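Local atomic coordinates of ribosomal RNA small subunit methyltransferase E (Bacillus subtilis, PDB entry 1VHK), a protein that probably methylates the N3 position of a specific uridine in 16S ribosomal RNA of the assembled 30S subunit, using S-adenosyl-L-methionine. Residues Pro19-Thr24 and Val65-Ile70; Phe113-Ser118 and Phe205-Gly210; Asn76-Ile81 and Ser145-Val150; Gln161-Met166 and Glu217-Gln222. One frame throughout, in Å; residues are numbered along the deposited sequence.

Interaction 1 of 4, residues Pro19-Thr24 and Val65-Ile70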
loop_
_atom_site.group_PDB
_atom_site.type_symbol
_atom_site.label_atom_id
_atom_site.label_comp_id
_atom_site.label_asym_id
_atom_site.label_seq_id
_atom_site.Cartn_x
_atom_site.Cartn_y
_atom_site.Cartn_z
ATOM N N PRO A 19 -17.536 -28.601 20.783
ATOM C CA PRO A 19 -16.146 -28.744 21.177
ATOM C C PRO A 19 -15.154 -28.616 20.044
ATOM O O PRO A 19 -13.977 -28.290 20.262
ATOM C CB PRO A 19 -16.070 -30.090 21.869
ATOM C CG PRO A 19 -17.456 -30.584 22.003
ATOM C CD PRO A 19 -18.253 -29.896 20.921
ATOM N N THR A 20 -15.557 -28.938 18.827
ATOM C CA THR A 20 -14.767 -28.817 17.624
ATOM C C THR A 20 -15.698 -28.258 16.529
ATOM O O THR A 20 -16.899 -28.149 16.784
ATOM C CB THR A 20 -14.182 -30.124 17.090
ATOM O OG1 THR A 20 -15.259 -30.974 16.655
ATOM C CG2 THR A 20 -13.308 -30.850 18.085
ATOM N N PHE A 21 -15.159 -27.915 15.383
ATOM C CA PHE A 21 -15.977 -27.393 14.284
ATOM C C PHE A 21 -15.370 -27.917 12.992
ATOM O O PHE A 21 -14.208 -28.302 13.008
ATOM C CB PHE A 21 -16.081 -25.879 14.300
ATOM C CG PHE A 21 -14.790 -25.165 14.009
ATOM C CD1 PHE A 21 -13.878 -24.928 15.024
ATOM C CD2 PHE A 21 -14.467 -24.766 12.725
ATOM C CE1 PHE A 21 -12.681 -24.290 14.771
ATOM C CE2 PHE A 21 -13.274 -24.137 12.461
ATOM C CZ PHE A 21 -12.377 -23.894 13.487
ATOM N N SER A 22 -16.133 -27.968 11.914
ATOM C CA SER A 22 -15.607 -28.500 10.668
ATOM C C SER A 22 -15.735 -27.549 9.487
ATOM O O SER A 22 -16.662 -26.769 9.343
ATOM C CB SER A 22 -16.254 -29.847 10.335
ATOM O OG SER A 22 -17.639 -29.794 10.576
ATOM N N ILE A 23 -14.734 -27.651 8.620
ATOM C CA ILE A 23 -14.603 -26.840 7.437
ATOM C C ILE A 23 -15.064 -27.594 6.197
ATOM O O ILE A 23 -14.532 -28.656 5.864
ATOM C CB ILE A 23 -13.122 -26.411 7.247
ATOM C CG1 ILE A 23 -12.593 -25.788 8.535
ATOM C CG2 ILE A 23 -12.995 -25.461 6.072
ATOM C CD1 ILE A 23 -11.182 -25.272 8.482
ATOM N N THR A 24 -16.070 -27.040 5.512
ATOM C CA THR A 24 -16.574 -27.648 4.290
ATOM C C THR A 24 -16.476 -26.688 3.103
ATOM O O THR A 24 -16.343 -25.475 3.243
ATOM C CB THR A 24 -18.008 -28.181 4.410
ATOM O OG1 THR A 24 -18.863 -27.159 4.925
ATOM C CG2 THR A 24 -18.086 -29.395 5.317
ATOM N N VAL A 65 -12.925 -31.111 7.197
ATOM C CA VAL A 65 -11.741 -30.882 8.039
ATOM C C VAL A 65 -12.219 -30.424 9.414
ATOM O O VAL A 65 -12.984 -29.469 9.518
ATOM C CB VAL A 65 -10.778 -29.873 7.424
ATOM C CG1 VAL A 65 -9.941 -29.165 8.480
ATOM C CG2 VAL A 65 -9.838 -30.538 6.415
ATOM N N SER A 66 -11.835 -31.159 10.451
ATOM C CA SER A 66 -12.300 -30.811 11.796
ATOM C C SER A 66 -11.228 -30.049 12.562
ATOM O O SER A 66 -10.057 -30.400 12.466
ATOM C CB SER A 66 -12.745 -32.056 12.553
ATOM O OG SER A 66 -13.876 -32.642 11.920
ATOM N N CYS A 67 -11.653 -29.014 13.290
ATOM C CA CYS A 67 -10.772 -28.171 14.039
ATOM C C CYS A 67 -11.190 -27.948 15.494
ATOM O O CYS A 67 -12.349 -27.840 15.833
ATOM C CB CYS A 67 -10.645 -26.771 13.395
ATOM S SG CYS A 67 -10.407 -26.752 11.618
ATOM N N LEU A 68 -10.171 -27.803 16.314
ATOM C CA LEU A 68 -10.250 -27.522 17.739
ATOM C C LEU A 68 -9.673 -26.119 17.959
ATOM O O LEU A 68 -8.584 -25.886 17.435
ATOM C CB LEU A 68 -9.340 -28.531 18.458
ATOM C CG LEU A 68 -8.815 -28.139 19.835
ATOM C CD1 LEU A 68 -9.938 -28.051 20.852
ATOM C CD2 LEU A 68 -7.729 -29.098 20.278
ATOM N N VAL A 69 -10.408 -25.208 18.569
ATOM C CA VAL A 69 -9.856 -23.863 18.765
ATOM C C VAL A 69 -8.959 -23.840 19.984
ATOM O O VAL A 69 -9.400 -24.051 21.105
ATOM C CB VAL A 69 -10.860 -22.725 18.739
ATOM C CG1 VAL A 69 -12.285 -23.194 18.780
ATOM C CG2 VAL A 69 -10.593 -21.679 19.831
ATOM N N ILE A 70 -7.669 -23.570 19.771
ATOM C CA ILE A 70 -6.742 -23.541 20.905
ATOM C C ILE A 70 -6.562 -22.170 21.508
ATOM O O ILE A 70 -6.160 -22.041 22.678
ATOM C CB ILE A 70 -5.413 -24.202 20.509
ATOM C CG1 ILE A 70 -4.728 -23.448 19.388
ATOM C CG2 ILE A 70 -5.710 -25.647 20.093
ATOM C CD1 ILE A 70 -3.404 -24.001 18.893
HETATM O O HOH W 1 -12.983 -26.135 19.311
#

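Interaction 2 of 4, residues Phe113-Ser118 and Phe205-Gly210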
loop_
_atom_site.group_PDB
_atom_site.type_symbol
_atom_site.label_atom_id
_atom_site.label_comp_id
_atom_site.label_asym_id
_atom_site.label_seq_id
_atom_site.Cartn_x
_atom_site.Cartn_y
_atom_site.Cartn_z
ATOM N N PHE A 113 -16.361 2.207 -11.385
ATOM C CA PHE A 113 -17.448 2.931 -12.070
ATOM C C PHE A 113 -17.009 3.381 -13.430
ATOM O O PHE A 113 -15.812 3.593 -13.618
ATOM C CB PHE A 113 -17.963 4.090 -11.201
ATOM C CG PHE A 113 -16.963 5.205 -11.053
ATOM C CD1 PHE A 113 -16.134 5.274 -9.950
ATOM C CD2 PHE A 113 -16.845 6.167 -12.035
ATOM C CE1 PHE A 113 -15.207 6.285 -9.843
ATOM C CE2 PHE A 113 -15.888 7.152 -11.954
ATOM C CZ PHE A 113 -15.056 7.207 -10.849
ATOM N N GLN A 114 -17.957 3.445 -14.378
ATOM C CA GLN A 114 -17.555 3.883 -15.733
ATOM C C GLN A 114 -17.176 5.352 -15.663
ATOM O O GLN A 114 -17.984 6.139 -15.124
ATOM C CB GLN A 114 -18.722 3.739 -16.716
ATOM C CG GLN A 114 -18.314 3.788 -18.177
ATOM C CD GLN A 114 -17.340 2.698 -18.565
ATOM O OE1 GLN A 114 -17.484 1.537 -18.122
ATOM N NE2 GLN A 114 -16.324 3.014 -19.373
ATOM N N ALA A 115 -16.030 5.752 -16.154
ATOM C CA ALA A 115 -15.712 7.199 -16.115
ATOM C C ALA A 115 -15.562 7.754 -17.527
ATOM O O ALA A 115 -15.058 7.076 -18.426
ATOM C CB ALA A 115 -14.470 7.400 -15.271
ATOM N N ALA A 116 -15.819 9.046 -17.705
ATOM C CA ALA A 116 -15.751 9.697 -19.006
ATOM C C ALA A 116 -14.495 9.335 -19.773
ATOM O O ALA A 116 -14.546 8.986 -20.973
ATOM C CB ALA A 116 -15.900 11.198 -18.852
ATOM N N ARG A 117 -13.330 9.369 -19.110
ATOM C CA ARG A 117 -12.095 8.996 -19.768
ATOM C C ARG A 117 -11.751 7.523 -19.641
ATOM O O ARG A 117 -10.667 7.139 -20.093
ATOM C CB ARG A 117 -10.928 9.862 -19.300
ATOM C CG ARG A 117 -10.943 11.245 -19.943
ATOM C CD ARG A 117 -10.494 12.296 -18.955
ATOM N NE ARG A 117 -10.514 13.635 -19.545
ATOM C CZ ARG A 117 -9.849 14.650 -19.002
ATOM N NH1 ARG A 117 -9.150 14.487 -17.887
ATOM N NH2 ARG A 117 -9.866 15.826 -19.612
ATOM N N SER A 118 -12.601 6.703 -19.040
ATOM C CA SER A 118 -12.361 5.267 -18.970
ATOM C C SER A 118 -12.335 4.711 -20.408
ATOM O O SER A 118 -13.360 4.631 -21.072
ATOM C CB SER A 118 -13.428 4.533 -18.185
ATOM O OG SER A 118 -13.246 4.590 -16.808
ATOM N N PHE A 205 -11.479 8.165 -7.401
ATOM C CA PHE A 205 -10.308 8.460 -8.233
ATOM C C PHE A 205 -10.669 8.419 -9.711
ATOM O O PHE A 205 -11.527 7.612 -10.103
ATOM C CB PHE A 205 -9.239 7.360 -7.965
ATOM C CG PHE A 205 -8.907 7.236 -6.508
ATOM C CD1 PHE A 205 -9.648 6.417 -5.691
ATOM C CD2 PHE A 205 -7.858 7.962 -5.973
ATOM C CE1 PHE A 205 -9.386 6.347 -4.342
ATOM C CE2 PHE A 205 -7.563 7.871 -4.625
ATOM C CZ PHE A 205 -8.313 7.040 -3.816
ATOM N N GLY A 206 -9.963 9.118 -10.568
ATOM C CA GLY A 206 -10.297 9.024 -12.011
ATOM C C GLY A 206 -9.390 7.955 -12.639
ATOM O O GLY A 206 -8.533 7.422 -11.950
ATOM N N PRO A 207 -9.578 7.697 -13.920
ATOM C CA PRO A 207 -8.795 6.705 -14.659
ATOM C C PRO A 207 -7.535 7.341 -15.230
ATOM O O PRO A 207 -7.247 8.491 -14.880
ATOM C CB PRO A 207 -9.735 6.329 -15.801
ATOM C CG PRO A 207 -10.484 7.591 -16.088
ATOM C CD PRO A 207 -10.667 8.251 -14.744
ATOM N N GLU A 208 -6.743 6.605 -15.994
ATOM C CA GLU A 208 -5.513 7.133 -16.579
ATOM C C GLU A 208 -5.704 8.558 -17.085
ATOM O O GLU A 208 -4.883 9.446 -16.880
ATOM C CB GLU A 208 -5.035 6.266 -17.742
ATOM C CG GLU A 208 -4.489 4.907 -17.373
ATOM C CD GLU A 208 -5.521 3.850 -17.088
ATOM O OE1 GLU A 208 -6.725 4.121 -17.187
ATOM O OE2 GLU A 208 -5.126 2.718 -16.715
ATOM N N GLY A 209 -6.777 8.765 -17.863
ATOM C CA GLY A 209 -7.101 10.090 -18.335
ATOM C C GLY A 209 -7.363 11.043 -17.176
ATOM O O GLY A 209 -7.008 12.219 -17.283
ATOM N N GLY A 210 -8.027 10.594 -16.125
ATOM C CA GLY A 210 -8.302 11.464 -14.974
ATOM C C GLY A 210 -9.754 11.917 -14.991
ATOM O O GLY A 210 -10.419 11.826 -16.031
#

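Interaction 3 of 4, residues Asn76-Ile81 and Ser145-Val150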
loop_
_atom_site.group_PDB
_atom_site.type_symbol
_atom_site.label_atom_id
_atom_site.label_comp_id
_atom_site.label_asym_id
_atom_site.label_seq_id
_atom_site.Cartn_x
_atom_site.Cartn_y
_atom_site.Cartn_z
ATOM N N ASN A 76 -7.567 -7.370 16.565
ATOM C CA ASN A 76 -8.340 -6.669 15.562
ATOM C C ASN A 76 -7.410 -5.783 14.727
ATOM O O ASN A 76 -6.845 -4.820 15.235
ATOM C CB ASN A 76 -9.500 -5.812 16.057
ATOM C CG ASN A 76 -10.264 -5.314 14.814
ATOM O OD1 ASN A 76 -9.872 -4.371 14.146
ATOM N ND2 ASN A 76 -11.279 -6.066 14.425
ATOM N N ARG A 77 -7.397 -6.073 13.431
ATOM C CA ARG A 77 -6.478 -5.330 12.562
ATOM C C ARG A 77 -7.203 -4.459 11.576
ATOM O O ARG A 77 -6.596 -4.031 10.596
ATOM C CB ARG A 77 -5.501 -6.300 11.905
ATOM C CG ARG A 77 -4.693 -7.125 12.882
ATOM C CD ARG A 77 -3.811 -8.136 12.184
ATOM N NE ARG A 77 -3.041 -8.977 13.094
ATOM C CZ ARG A 77 -3.442 -10.120 13.635
ATOM N NH1 ARG A 77 -4.648 -10.599 13.382
ATOM N NH2 ARG A 77 -2.606 -10.785 14.448
ATOM N N GLU A 78 -8.462 -4.133 11.868
ATOM C CA GLU A 78 -9.252 -3.304 10.954
ATOM C C GLU A 78 -8.994 -1.822 11.138
ATOM O O GLU A 78 -8.645 -1.359 12.229
ATOM C CB GLU A 78 -10.730 -3.647 11.074
ATOM C CG GLU A 78 -11.151 -4.986 10.497
ATOM C CD GLU A 78 -10.822 -5.264 9.058
ATOM O OE1 GLU A 78 -11.073 -4.433 8.140
ATOM O OE2 GLU A 78 -10.278 -6.362 8.763
ATOM N N LEU A 79 -8.994 -1.066 10.035
ATOM C CA LEU A 79 -8.839 0.393 10.146
ATOM C C LEU A 79 -9.944 0.933 11.069
ATOM O O LEU A 79 -11.090 0.494 10.935
ATOM C CB LEU A 79 -9.037 1.074 8.805
ATOM C CG LEU A 79 -7.914 1.302 7.846
ATOM C CD1 LEU A 79 -8.397 2.149 6.659
ATOM C CD2 LEU A 79 -6.683 1.908 8.495
ATOM N N PRO A 80 -9.660 1.983 11.817
ATOM C CA PRO A 80 -10.677 2.572 12.683
ATOM C C PRO A 80 -11.813 3.164 11.895
ATOM O O PRO A 80 -12.879 3.379 12.473
ATOM C CB PRO A 80 -9.970 3.650 13.470
ATOM C CG PRO A 80 -8.586 3.715 12.965
ATOM C CD PRO A 80 -8.356 2.612 11.993
ATOM N N ILE A 81 -11.638 3.499 10.614
ATOM C CA ILE A 81 -12.764 4.061 9.867
ATOM C C ILE A 81 -12.978 3.262 8.577
ATOM O O ILE A 81 -11.998 2.727 8.066
ATOM C CB ILE A 81 -12.569 5.539 9.500
ATOM C CG1 ILE A 81 -11.650 5.686 8.304
ATOM C CG2 ILE A 81 -12.038 6.351 10.681
ATOM C CD1 ILE A 81 -11.492 7.079 7.772
ATOM N N SER A 145 -3.166 -10.833 4.598
ATOM C CA SER A 145 -2.863 -9.640 5.364
ATOM C C SER A 145 -3.439 -9.653 6.759
ATOM O O SER A 145 -3.294 -8.665 7.491
ATOM C CB SER A 145 -3.326 -8.379 4.631
ATOM O OG SER A 145 -4.724 -8.405 4.474
ATOM N N TYR A 146 -4.148 -10.716 7.100
ATOM C CA TYR A 146 -4.711 -10.896 8.421
ATOM C C TYR A 146 -5.813 -9.901 8.702
ATOM O O TYR A 146 -5.895 -9.346 9.797
ATOM C CB TYR A 146 -3.606 -10.821 9.493
ATOM C CG TYR A 146 -2.866 -12.122 9.642
ATOM C CD1 TYR A 146 -2.438 -12.584 10.871
ATOM C CD2 TYR A 146 -2.685 -12.967 8.553
ATOM C CE1 TYR A 146 -1.812 -13.797 11.009
ATOM C CE2 TYR A 146 -2.069 -14.191 8.678
ATOM C CZ TYR A 146 -1.618 -14.604 9.917
ATOM O OH TYR A 146 -0.960 -15.811 10.016
ATOM N N ARG A 147 -6.645 -9.676 7.700
ATOM C CA ARG A 147 -7.807 -8.807 7.892
ATOM C C ARG A 147 -8.831 -9.608 8.722
ATOM O O ARG A 147 -8.717 -10.828 8.819
ATOM C CB ARG A 147 -8.398 -8.421 6.538
ATOM C CG ARG A 147 -7.669 -7.372 5.764
ATOM C CD ARG A 147 -7.770 -5.986 6.394
ATOM N NE ARG A 147 -9.092 -5.405 6.263
ATOM C CZ ARG A 147 -9.604 -4.881 5.160
ATOM N NH1 ARG A 147 -8.899 -4.833 4.042
ATOM N NH2 ARG A 147 -10.832 -4.405 5.201
ATOM N N ASN A 148 -9.727 -8.914 9.401
ATOM C CA ASN A 148 -10.774 -9.527 10.187
ATOM C C ASN A 148 -12.065 -9.595 9.363
ATOM O O ASN A 148 -13.068 -10.093 9.865
ATOM C CB ASN A 148 -11.061 -8.758 11.470
ATOM C CG ASN A 148 -9.907 -8.869 12.461
ATOM O OD1 ASN A 148 -8.878 -8.232 12.229
ATOM N ND2 ASN A 148 -10.075 -9.664 13.513
ATOM N N GLU A 149 -11.998 -9.089 8.141
ATOM C CA GLU A 149 -13.069 -9.041 7.203
ATOM C C GLU A 149 -12.529 -9.055 5.758
ATOM O O GLU A 149 -11.445 -8.552 5.501
ATOM C CB GLU A 149 -13.925 -7.758 7.332
ATOM C CG GLU A 149 -13.326 -6.542 6.663
ATOM C CD GLU A 149 -14.265 -5.499 6.144
ATOM O OE1 GLU A 149 -15.122 -4.992 6.906
ATOM O OE2 GLU A 149 -14.169 -5.124 4.934
ATOM N N VAL A 150 -13.375 -9.511 4.852
ATOM C CA VAL A 150 -13.071 -9.524 3.424
ATOM C C VAL A 150 -13.816 -8.374 2.749
ATOM O O VAL A 150 -15.046 -8.272 2.831
ATOM C CB VAL A 150 -13.545 -10.857 2.804
ATOM C CG1 VAL A 150 -13.315 -10.846 1.304
ATOM C CG2 VAL A 150 -12.847 -12.025 3.507
#

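Interaction 4 of 4, residues Gln161-Met166 and Glu217-Gln222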
loop_
_atom_site.group_PDB
_atom_site.type_symbol
_atom_site.label_atom_id
_atom_site.label_comp_id
_atom_site.label_asym_id
_atom_site.label_seq_id
_atom_site.Cartn_x
_atom_site.Cartn_y
_atom_site.Cartn_z
ATOM N N GLN A 161 -24.880 6.517 -11.209
ATOM C CA GLN A 161 -25.185 5.666 -10.052
ATOM C C GLN A 161 -24.301 5.985 -8.858
ATOM O O GLN A 161 -24.742 6.024 -7.709
ATOM C CB GLN A 161 -25.068 4.192 -10.433
ATOM C CG GLN A 161 -26.239 3.720 -11.297
ATOM C CD GLN A 161 -25.976 2.332 -11.850
ATOM O OE1 GLN A 161 -24.902 2.102 -12.430
ATOM N NE2 GLN A 161 -26.935 1.434 -11.644
ATOM N N LEU A 162 -23.021 6.222 -9.145
ATOM C CA LEU A 162 -22.066 6.575 -8.122
ATOM C C LEU A 162 -22.540 7.839 -7.402
ATOM O O LEU A 162 -22.763 7.843 -6.180
ATOM C CB LEU A 162 -20.676 6.715 -8.723
ATOM C CG LEU A 162 -19.620 7.349 -7.793
ATOM C CD1 LEU A 162 -19.004 6.302 -6.880
ATOM C CD2 LEU A 162 -18.574 8.097 -8.600
ATOM N N LEU A 163 -22.909 8.859 -8.169
ATOM C CA LEU A 163 -23.465 10.091 -7.622
ATOM C C LEU A 163 -24.613 9.846 -6.658
ATOM O O LEU A 163 -24.711 10.550 -5.657
ATOM C CB LEU A 163 -23.897 11.020 -8.734
ATOM C CG LEU A 163 -23.026 12.183 -9.152
ATOM C CD1 LEU A 163 -21.551 11.976 -8.875
ATOM C CD2 LEU A 163 -23.244 12.475 -10.641
ATOM N N GLN A 164 -25.460 8.845 -6.888
ATOM C CA GLN A 164 -26.554 8.555 -5.975
ATOM C C GLN A 164 -26.094 7.794 -4.749
ATOM O O GLN A 164 -26.857 7.715 -3.777
ATOM C CB GLN A 164 -27.704 7.801 -6.656
ATOM N N ARG A 165 -24.897 7.237 -4.745
ATOM C CA ARG A 165 -24.426 6.474 -3.590
ATOM C C ARG A 165 -23.875 7.385 -2.507
ATOM O O ARG A 165 -24.007 7.104 -1.315
ATOM C CB ARG A 165 -23.349 5.472 -4.044
ATOM C CG ARG A 165 -23.287 4.205 -3.204
ATOM C CD ARG A 165 -23.033 2.984 -4.063
ATOM N NE ARG A 165 -23.911 1.860 -3.756
ATOM C CZ ARG A 165 -23.884 1.181 -2.622
ATOM N NH1 ARG A 165 -23.007 1.515 -1.673
ATOM N NH2 ARG A 165 -24.719 0.165 -2.420
HETATM N N MSE A 166 -23.356 8.530 -2.901
HETATM C CA MSE A 166 -22.706 9.505 -2.058
HETATM C C MSE A 166 -23.396 9.819 -0.755
HETATM O O MSE A 166 -22.758 9.958 0.305
HETATM C CB MSE A 166 -22.442 10.810 -2.854
HETATM C CG MSE A 166 -21.822 10.496 -4.204
HETATM SE SE MSE A 166 -20.379 11.617 -4.703
HETATM C CE MSE A 166 -19.919 12.424 -3.050
ATOM N N GLU A 217 -17.345 18.877 -11.001
ATOM C CA GLU A 217 -18.526 19.675 -10.731
ATOM C C GLU A 217 -19.682 18.870 -10.171
ATOM O O GLU A 217 -20.264 19.294 -9.163
ATOM C CB GLU A 217 -18.954 20.423 -11.996
ATOM C CG GLU A 217 -18.186 21.714 -12.225
ATOM C CD GLU A 217 -18.921 22.670 -13.142
ATOM O OE1 GLU A 217 -19.913 23.284 -12.691
ATOM O OE2 GLU A 217 -18.520 22.820 -14.325
ATOM N N ARG A 218 -20.036 17.720 -10.726
ATOM C CA ARG A 218 -21.136 16.910 -10.174
ATOM C C ARG A 218 -20.781 16.298 -8.822
ATOM O O ARG A 218 -21.638 16.196 -7.928
ATOM C CB ARG A 218 -21.508 15.807 -11.165
ATOM C CG ARG A 218 -21.013 16.086 -12.571
ATOM C CD ARG A 218 -22.140 16.183 -13.573
ATOM N NE ARG A 218 -23.345 16.753 -13.009
ATOM C CZ ARG A 218 -23.607 18.013 -12.727
ATOM N NH1 ARG A 218 -22.711 18.966 -12.962
ATOM N NH2 ARG A 218 -24.786 18.351 -12.210
ATOM N N LEU A 219 -19.516 15.883 -8.661
ATOM C CA LEU A 219 -19.081 15.330 -7.377
ATOM C C LEU A 219 -19.100 16.406 -6.297
ATOM O O LEU A 219 -19.658 16.199 -5.227
ATOM C CB LEU A 219 -17.699 14.668 -7.487
ATOM C CG LEU A 219 -17.629 13.420 -8.360
ATOM C CD1 LEU A 219 -16.249 13.213 -8.944
ATOM C CD2 LEU A 219 -18.081 12.182 -7.608
ATOM N N THR A 220 -18.604 17.599 -6.597
ATOM C CA THR A 220 -18.558 18.694 -5.637
ATOM C C THR A 220 -19.926 19.160 -5.180
ATOM O O THR A 220 -20.082 19.544 -4.001
ATOM C CB THR A 220 -17.755 19.876 -6.192
ATOM O OG1 THR A 220 -17.781 19.777 -7.626
ATOM C CG2 THR A 220 -16.310 19.833 -5.744
ATOM N N GLU A 221 -20.943 19.080 -6.036
ATOM C CA GLU A 221 -22.298 19.460 -5.652
ATOM C C GLU A 221 -22.979 18.370 -4.841
ATOM O O GLU A 221 -23.939 18.630 -4.103
ATOM C CB GLU A 221 -23.128 19.923 -6.835
ATOM C CG GLU A 221 -23.128 19.002 -8.025
ATOM C CD GLU A 221 -23.797 19.567 -9.259
ATOM O OE1 GLU A 221 -23.415 20.670 -9.702
ATOM O OE2 GLU A 221 -24.680 18.886 -9.824
ATOM N N GLN A 222 -22.419 17.153 -4.852
ATOM C CA GLN A 222 -22.893 16.064 -4.012
ATOM C C GLN A 222 -22.098 16.032 -2.701
ATOM O O GLN A 222 -22.053 15.001 -2.018
ATOM C CB GLN A 222 -22.745 14.707 -4.688
ATOM C CG GLN A 222 -23.669 14.421 -5.842
ATOM C CD GLN A 222 -25.138 14.385 -5.467
ATOM O OE1 GLN A 222 -25.565 13.628 -4.591
ATOM N NE2 GLN A 222 -25.940 15.214 -6.128
#

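Interaction 1 of 4, residues Pro19-Thr24 and Val65-Ile70
F21 and C67 form a hydrogen-bonded pair in an antiparallel strand contact at one margin of the N-terminal sheet, where the outermost strand, 21-24, runs beside strand 64-72. C67 N gives a nearly straight bond to F21 O at 2.7 Å, and F21 N bonds to C67 O. I23 and V65 make the next hydrogen-bonded pair. Between these two pairs lies the non-hydrogen-bonded pair S22 and S66, whose side chains point to the other face. CG of F21 sits between the backbone N and the carbonyl carbon (chi1 67°), which lays the ring over C67. CB of C67 meets one ring face as a CH-pi contact, 3.7 Å from the centroid of F21. SG of C67 lies obliquely to this ring and touches I23 CD1 at 3.6 Å. The sheet is consistent with the family's PUA-like domain, a fold that commonly binds RNA. Its apolar face is covered by I31 and V32 of helix 26-35 and by I15 of helix 12-16. A serine in place of F21 would probably leave CB of C67 and CG1 of V69 without the ring they pack on. One water joins P19 O to V69 N.

Interaction 2 of 4, residues Phe113-Ser118 and Phe205-Gly210
R117 carries CG beside its backbone N and anti to the carbonyl carbon (chi1 -77°), and a bend at chi2 (143°) then leads the chain across G209 and G210. CD of R117 lies against G210 O. NH1 of R117 makes two weak hydrogen bonds, one to G209 O at 3.2 Å and a longer one to G210 O. G210 O lies near the guanidinium plane, at its edge. The backbones come close here, at R117 and G209. P207 turns its ring toward 113-118. Its CG packs on the R117-S118 peptide, 3.7 Å from S118 N, and its CD touches A115 CB at 3.9 Å. Both segments are loops that leave the C-terminal ends of parallel strands 109-113 and 200-205 in the methyltransferase domain. In SPOUT enzymes the C-terminal part of the domain forms a trefoil knot that binds the cofactor, and 205-210 probably belongs to that region. A115 to S118 is a type I beta turn, closed by S118 N to A115 O at 2.6 Å. OG of S118 also accepts from A115 N at 3.1 Å, and it is hydrogen-bonded to L89 O. An alanine at S118 is likely to leave A115 N and L89 O without this hydroxyl and the turn less firmly fixed. Deeper in, CZ of F113 approaches F205 O obliquely at 3.6 Å.

Interaction 3 of 4, residues Asn76-Ile81 and Ser145-Val150
E78 and R147 cross at about a right angle, with the carboxylate plane turned 44° from the guanidinium. The salt bridge is side-on. NE of R147 lies 2.9 Å from E78 OE1 and bonds to OE2 as well, while NH2 of R147 reaches the syn lone pair of OE1. The anti lone pair of E78 OE2 takes N148 N at 2.7 Å. R147 also bonds to T103 O and A107 O. Like-charged E149 lies near E78 and shares R147 NH2 through a longer salt bridge, which probably offsets both charges. The amides of N76 and N148 stack with planes 17° apart. OD1 of N148 accepts R77 N at 2.9 Å, from above its carbonyl plane. The extended R77 runs alongside Y146, so that CD1 of Y146 sits over the centre of the guanidinium face, 3.8 Å from CZ of R77. NH1 of R77 is salt-bridged to E52, and R77 O bonds to R232 of the second subunit. N76 OD1 accepts E78 N in an Asx turn, and Y146, with positive phi, follows helix 131-144 in a Schellman motif. The contact thus joins the interdomain linker to the end of helix 131-144 at the dimer interface.

Interaction 4 of 4, residues Gln161-Met166 and Glu217-Gln222
L163, on helix 159-165, pushes its forked end against helix 213-221. Its two methyls divide over the opposing surface. CD1 of L163 meets CD2 of L219 at 3.7 Å, while CD2 of L163 rests on CB of R218 at 3.8 Å. The side chains of L163 and L219 cross at about a right angle. CG of L163 also lies against CG of Q222, so the leucine fills a hollow lined by R218, L219 and Q222. The bump returned is L219. Its CD2 enters between three residues, touching L162 CD2 at 4.2 Å and the selenium of M166 at 3.7 Å, as well as L163. M166, a selenomethionine, has CG anti to its carbonyl carbon (chi1 -47°), and its chain bends at both chi2 and chi3. The bends bring SE against CB of Q222 and CE to 3.5 Å from Q222 O. The short helical segments run nearly parallel, 19° apart, with axes 10.3 Å from each other. At that spacing the contact is made mainly by side chains. Towards the sheet, M166 touches C172 and L219 touches V174, both on strand 171-175. The two helices therefore lie side by side over this part of the parallel sheet. R218 turns its charged end away from L163. The chemistry across the contact is mainly apolar, so the fit should rest chiefly on the shapes of the leucines and M166.

In the fold
From the N terminus, interaction 1 comes first. It closes a loop of 40 residues and completes the margin of the N-terminal sheet. The chain then enters the methyltransferase domain through 76-81, which opens interaction 3. Before 145-150 closes it, 113-118 has opened interaction 2, so these two cross. Interaction 4 opens at 161-166, and 205-210 closes interaction 2 before 217-222 closes interaction 4. These two also cross, and they touch where F113 packs on L162. Interactions 1 and 2 lie on opposite sides of the chain's centre, about 46 Å between centres. Interaction 3 lies nearer that centre, where the link between the domains meets a helix end.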